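Local coordinates for protein glyoxylate reductase (PDB 3WNV) that probably reduces glyoxylate to glycolate with a nicotinamide cofactor, as a fungal member of the D-isomer-specific 2-hydroxyacid dehydrogenase family, at residues Q4-R16 against V26-F39. Residues are numbered along the deposited sequence; the frame is centred on the assembly and turned at random.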
loop_
_atom_site.group_PDB
_atom_site.type_symbol
_atom_site.label_atom_id
_atom_site.label_comp_id
_atom_site.label_asym_id
_atom_site.label_seq_id
_atom_site.Cartn_x
_atom_site.Cartn_y
_atom_site.Cartn_z
ATOM N N GLN A 4 -31.342 -7.176 -8.346
ATOM C CA GLN A 4 -29.923 -6.920 -8.151
ATOM C C GLN A 4 -29.526 -6.856 -6.691
ATOM O O GLN A 4 -30.232 -6.345 -5.896
ATOM C CB GLN A 4 -29.520 -5.627 -8.787
ATOM C CG GLN A 4 -29.903 -5.486 -10.209
ATOM C CD GLN A 4 -29.315 -4.305 -10.864
ATOM O OE1 GLN A 4 -29.028 -3.326 -10.254
ATOM N NE2 GLN A 4 -29.126 -4.410 -12.137
ATOM N N ALA A 5 -28.369 -7.387 -6.395
ATOM C CA ALA A 5 -27.834 -7.389 -5.030
ATOM C C ALA A 5 -26.400 -6.874 -4.985
ATOM O O ALA A 5 -25.653 -6.977 -5.977
ATOM C CB ALA A 5 -27.937 -8.777 -4.421
ATOM N N ALA A 6 -26.005 -6.328 -3.839
ATOM C CA ALA A 6 -24.601 -6.030 -3.582
ATOM C C ALA A 6 -24.096 -6.879 -2.402
ATOM O O ALA A 6 -24.821 -7.099 -1.437
ATOM C CB ALA A 6 -24.392 -4.559 -3.280
ATOM N N LEU A 7 -22.853 -7.342 -2.472
ATOM C CA LEU A 7 -22.333 -8.216 -1.429
ATOM C C LEU A 7 -21.128 -7.574 -0.760
ATOM O O LEU A 7 -20.166 -7.166 -1.430
ATOM C CB LEU A 7 -21.933 -9.563 -2.032
ATOM C CG LEU A 7 -21.152 -10.489 -1.099
ATOM C CD1 LEU A 7 -22.039 -10.934 0.057
ATOM C CD2 LEU A 7 -20.650 -11.728 -1.896
ATOM N N LEU A 8 -21.173 -7.488 0.562
ATOM C CA LEU A 8 -20.068 -6.885 1.317
ATOM C C LEU A 8 -19.183 -8.012 1.866
ATOM O O LEU A 8 -19.686 -8.887 2.576
ATOM C CB LEU A 8 -20.659 -6.123 2.506
ATOM C CG LEU A 8 -19.622 -5.765 3.608
ATOM C CD1 LEU A 8 -18.397 -4.975 3.109
ATOM C CD2 LEU A 8 -20.285 -4.987 4.782
ATOM N N ILE A 9 -17.894 -8.012 1.520
ATOM C CA ILE A 9 -16.957 -8.989 2.074
ATOM C C ILE A 9 -16.218 -8.305 3.215
ATOM O O ILE A 9 -15.600 -7.271 3.013
ATOM C CB ILE A 9 -15.844 -9.414 1.075
ATOM C CG1 ILE A 9 -16.412 -9.839 -0.300
ATOM C CG2 ILE A 9 -15.016 -10.560 1.701
ATOM C CD1 ILE A 9 -17.326 -11.018 -0.272
ATOM N N GLY A 10 -16.270 -8.875 4.413
ATOM C CA GLY A 10 -15.536 -8.272 5.509
ATOM C C GLY A 10 -16.349 -7.169 6.161
ATOM O O GLY A 10 -17.573 -7.240 6.177
ATOM N N ASP A 11 -15.656 -6.170 6.710
ATOM C CA ASP A 11 -16.302 -5.172 7.564
ATOM C C ASP A 11 -16.292 -3.798 6.896
ATOM O O ASP A 11 -15.383 -3.476 6.113
ATOM C CB ASP A 11 -15.545 -5.008 8.892
ATOM C CG ASP A 11 -15.468 -6.289 9.720
ATOM O OD1 ASP A 11 -16.383 -7.143 9.647
ATOM O OD2 ASP A 11 -14.464 -6.423 10.471
ATOM N N ILE A 12 -17.287 -2.985 7.254
ATOM C CA ILE A 12 -17.249 -1.550 7.006
ATOM C C ILE A 12 -17.307 -0.888 8.397
ATOM O O ILE A 12 -18.206 -1.158 9.193
ATOM C CB ILE A 12 -18.406 -1.098 6.057
ATOM C CG1 ILE A 12 -18.106 -1.569 4.610
ATOM C CG2 ILE A 12 -18.631 0.389 6.137
ATOM C CD1 ILE A 12 -19.264 -1.356 3.609
ATOM N N VAL A 13 -16.290 -0.086 8.681
ATOM C CA VAL A 13 -16.050 0.421 10.026
ATOM C C VAL A 13 -16.664 1.786 10.209
ATOM O O VAL A 13 -17.310 2.056 11.234
ATOM C CB VAL A 13 -14.546 0.529 10.314
ATOM C CG1 VAL A 13 -14.318 1.021 11.753
ATOM C CG2 VAL A 13 -13.827 -0.796 10.048
ATOM N N HIS A 14 -16.483 2.659 9.224
ATOM C CA HIS A 14 -16.816 4.069 9.428
ATOM C C HIS A 14 -18.024 4.538 8.647
ATOM O O HIS A 14 -18.576 5.591 8.961
ATOM C CB HIS A 14 -15.644 4.970 9.052
ATOM C CG HIS A 14 -14.368 4.606 9.731
ATOM N ND1 HIS A 14 -14.128 4.907 11.054
ATOM C CD2 HIS A 14 -13.272 3.953 9.279
ATOM C CE1 HIS A 14 -12.922 4.459 11.382
ATOM N NE2 HIS A 14 -12.393 3.861 10.328
ATOM N N ALA A 15 -18.415 3.784 7.624
ATOM C CA ALA A 15 -19.392 4.285 6.667
ATOM C C ALA A 15 -20.589 3.356 6.547
ATOM O O ALA A 15 -21.172 3.220 5.464
ATOM C CB ALA A 15 -18.746 4.494 5.339
ATOM N N ARG A 16 -20.967 2.738 7.674
ATOM C CA ARG A 16 -22.082 1.816 7.690
ATOM C C ARG A 16 -23.357 2.497 7.177
ATOM O O ARG A 16 -24.143 1.877 6.480
ATOM C CB ARG A 16 -22.318 1.246 9.098
ATOM C CG ARG A 16 -21.358 0.135 9.513
ATOM C CD ARG A 16 -21.512 -1.174 8.677
ATOM N NE ARG A 16 -22.883 -1.689 8.531
ATOM C CZ ARG A 16 -23.186 -2.917 8.089
ATOM N NH1 ARG A 16 -22.238 -3.788 7.783
ATOM N NH2 ARG A 16 -24.439 -3.288 7.972
ATOM N N VAL A 26 -30.545 -1.745 -4.120
ATOM C CA VAL A 26 -30.262 -3.174 -4.292
ATOM C C VAL A 26 -30.470 -3.905 -2.969
ATOM O O VAL A 26 -30.506 -3.285 -1.921
ATOM C CB VAL A 26 -28.768 -3.408 -4.706
ATOM C CG1 VAL A 26 -28.521 -3.007 -6.160
ATOM C CG2 VAL A 26 -27.816 -2.673 -3.746
ATOM N N THR A 27 -30.557 -5.228 -3.039
ATOM C CA THR A 27 -30.581 -6.103 -1.861
ATOM C C THR A 27 -29.181 -6.159 -1.271
ATOM O O THR A 27 -28.221 -6.505 -1.975
ATOM C CB THR A 27 -30.956 -7.528 -2.284
ATOM O OG1 THR A 27 -32.277 -7.540 -2.830
ATOM C CG2 THR A 27 -30.834 -8.512 -1.106
ATOM N N LEU A 28 -29.021 -5.797 0.006
ATOM C CA LEU A 28 -27.681 -5.823 0.593
ATOM C C LEU A 28 -27.440 -7.187 1.236
ATOM O O LEU A 28 -28.276 -7.673 2.000
ATOM C CB LEU A 28 -27.506 -4.686 1.632
ATOM C CG LEU A 28 -27.798 -3.267 1.119
ATOM C CD1 LEU A 28 -27.709 -2.227 2.265
ATOM C CD2 LEU A 28 -26.870 -2.857 -0.046
ATOM N N LYS A 29 -26.315 -7.810 0.885
ATOM C CA LYS A 29 -25.911 -9.120 1.408
ATOM C C LYS A 29 -24.534 -8.985 2.033
ATOM O O LYS A 29 -23.743 -8.134 1.634
ATOM C CB LYS A 29 -25.881 -10.180 0.291
ATOM C CG LYS A 29 -27.265 -10.497 -0.224
ATOM C CD LYS A 29 -27.262 -11.712 -1.133
ATOM C CE LYS A 29 -28.609 -11.876 -1.808
ATOM N NZ LYS A 29 -29.700 -12.138 -0.850
ATOM N N GLU A 30 -24.234 -9.792 3.046
ATOM C CA GLU A 30 -22.918 -9.672 3.653
ATOM C C GLU A 30 -22.239 -11.011 3.907
ATOM O O GLU A 30 -22.886 -11.952 4.355
ATOM C CB GLU A 30 -23.008 -8.926 4.998
ATOM C CG GLU A 30 -23.525 -7.499 4.925
ATOM C CD GLU A 30 -23.452 -6.805 6.279
ATOM O OE1 GLU A 30 -22.568 -7.191 7.077
ATOM O OE2 GLU A 30 -24.263 -5.883 6.541
ATOM N N PHE A 31 -20.915 -11.049 3.685
ATOM C CA PHE A 31 -20.079 -12.181 4.103
ATOM C C PHE A 31 -19.029 -11.648 5.074
ATOM O O PHE A 31 -17.899 -11.317 4.663
ATOM C CB PHE A 31 -19.403 -12.825 2.885
ATOM C CG PHE A 31 -18.589 -14.053 3.211
ATOM C CD1 PHE A 31 -19.209 -15.277 3.381
ATOM C CD2 PHE A 31 -17.198 -13.982 3.305
ATOM C CE1 PHE A 31 -18.483 -16.417 3.675
ATOM C CE2 PHE A 31 -16.458 -15.118 3.597
ATOM C CZ PHE A 31 -17.119 -16.349 3.782
ATOM N N PRO A 32 -19.395 -11.535 6.366
ATOM C CA PRO A 32 -18.506 -10.850 7.315
ATOM C C PRO A 32 -17.273 -11.677 7.695
ATOM O O PRO A 32 -16.226 -11.106 8.009
ATOM C CB PRO A 32 -19.395 -10.643 8.541
ATOM C CG PRO A 32 -20.469 -11.649 8.413
ATOM C CD PRO A 32 -20.712 -11.827 6.949
ATOM N N GLU A 33 -17.418 -12.999 7.653
ATOM C CA GLU A 33 -16.325 -13.921 7.953
ATOM C C GLU A 33 -16.724 -15.316 7.493
ATOM O O GLU A 33 -17.894 -15.564 7.194
ATOM C CB GLU A 33 -16.074 -13.936 9.458
ATOM C CG GLU A 33 -17.311 -14.334 10.231
ATOM C CD GLU A 33 -17.092 -14.258 11.705
ATOM O OE1 GLU A 33 -15.964 -13.905 12.110
ATOM O OE2 GLU A 33 -18.038 -14.555 12.461
ATOM N N GLY A 34 -15.768 -16.239 7.453
ATOM C CA GLY A 34 -16.105 -17.637 7.282
ATOM C C GLY A 34 -15.033 -18.501 6.635
ATOM O O GLY A 34 -15.093 -19.722 6.722
ATOM N N GLY A 35 -14.075 -17.877 5.960
ATOM C CA GLY A 35 -13.042 -18.626 5.259
ATOM C C GLY A 35 -13.347 -18.892 3.783
ATOM O O GLY A 35 -14.525 -18.987 3.398
ATOM N N ARG A 36 -12.279 -19.032 2.986
ATOM C CA ARG A 36 -12.343 -19.252 1.538
ATOM C C ARG A 36 -13.231 -20.408 1.159
ATOM O O ARG A 36 -14.028 -20.286 0.225
ATOM C CB ARG A 36 -10.933 -19.475 0.964
ATOM C CG ARG A 36 -10.861 -19.794 -0.528
ATOM C CD ARG A 36 -9.398 -19.741 -0.973
ATOM N NE ARG A 36 -9.178 -19.719 -2.430
ATOM C CZ ARG A 36 -9.021 -18.612 -3.160
ATOM N NH1 ARG A 36 -9.093 -17.391 -2.598
ATOM N NH2 ARG A 36 -8.791 -18.722 -4.466
ATOM N N GLU A 37 -13.109 -21.526 1.883
ATOM C CA GLU A 37 -13.852 -22.746 1.564
ATOM C C GLU A 37 -15.352 -22.471 1.597
ATOM O O GLU A 37 -16.102 -22.857 0.685
ATOM C CB GLU A 37 -13.476 -23.861 2.557
ATOM C CG GLU A 37 -14.242 -25.173 2.394
ATOM C CD GLU A 37 -14.438 -25.911 3.723
ATOM O OE1 GLU A 37 -15.500 -25.718 4.366
ATOM O OE2 GLU A 37 -13.531 -26.681 4.119
ATOM N N LYS A 38 -15.778 -21.788 2.656
ATOM C CA LYS A 38 -17.179 -21.443 2.844
ATOM C C LYS A 38 -17.633 -20.359 1.856
ATOM O O LYS A 38 -18.772 -20.397 1.384
ATOM C CB LYS A 38 -17.394 -20.964 4.274
ATOM C CG LYS A 38 -18.805 -20.510 4.588
ATOM C CD LYS A 38 -19.750 -21.670 4.697
ATOM C CE LYS A 38 -21.035 -21.230 5.380
ATOM N NZ LYS A 38 -21.370 -19.811 5.019
ATOM N N PHE A 39 -16.763 -19.396 1.554
ATOM C CA PHE A 39 -17.102 -18.407 0.532
ATOM C C PHE A 39 -17.340 -19.117 -0.802
ATOM O O PHE A 39 -18.362 -18.895 -1.456
ATOM C CB PHE A 39 -16.062 -17.293 0.423
ATOM C CG PHE A 39 -16.409 -16.263 -0.612
ATOM C CD1 PHE A 39 -17.353 -15.280 -0.333
ATOM C CD2 PHE A 39 -15.835 -16.301 -1.881
ATOM C CE1 PHE A 39 -17.708 -14.358 -1.300
ATOM C CE2 PHE A 39 -16.201 -15.377 -2.853
ATOM C CZ PHE A 39 -17.133 -14.404 -2.551
HETATM O O HOH W 1 -19.983 -7.094 7.454
#
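Bends at chi2 (-66°) and chi3 (-49°) turn the R16 guanidinium back to meet, from the opposite direction, the carboxylate of E30, whose chain is extended beyond CG (chi2 -175°). The pair joins the start of helix 16-21 to strand 27-31 within a right-handed beta-alpha-beta unit (strand 5-9, helix 16-21, strand 27-31); strand 27-31 is an edge strand of a five-stranded parallel sheet. Both end nitrogens of R16 converge on one oxygen: NH2 lies 3.0 Å from E30 OE2 on its syn side, and NH1 reaches the same atom from above the carboxylate plane. E20 takes a second salt bridge from R16 NH2. The aliphatic part of E30 runs alongside L8, and W19 of the intervening helix packs on both.

Six backbone bonds join the strands, from T27 N to Q4 O through to G10 N to F31 O; F31 N to L8 O is the shortest at 2.7 Å. On the sheet face carrying L7 and I9, F39 from helix 36-45 reaches in: L7 CD2 touches the ring edge, and I9 CD1 comes within 3.5 Å of F39 CE1. F39 CD1 in turn sits over the centre of the F31 ring. One water donates to both G10 O and E30 OE1, 2.6 Å from the latter.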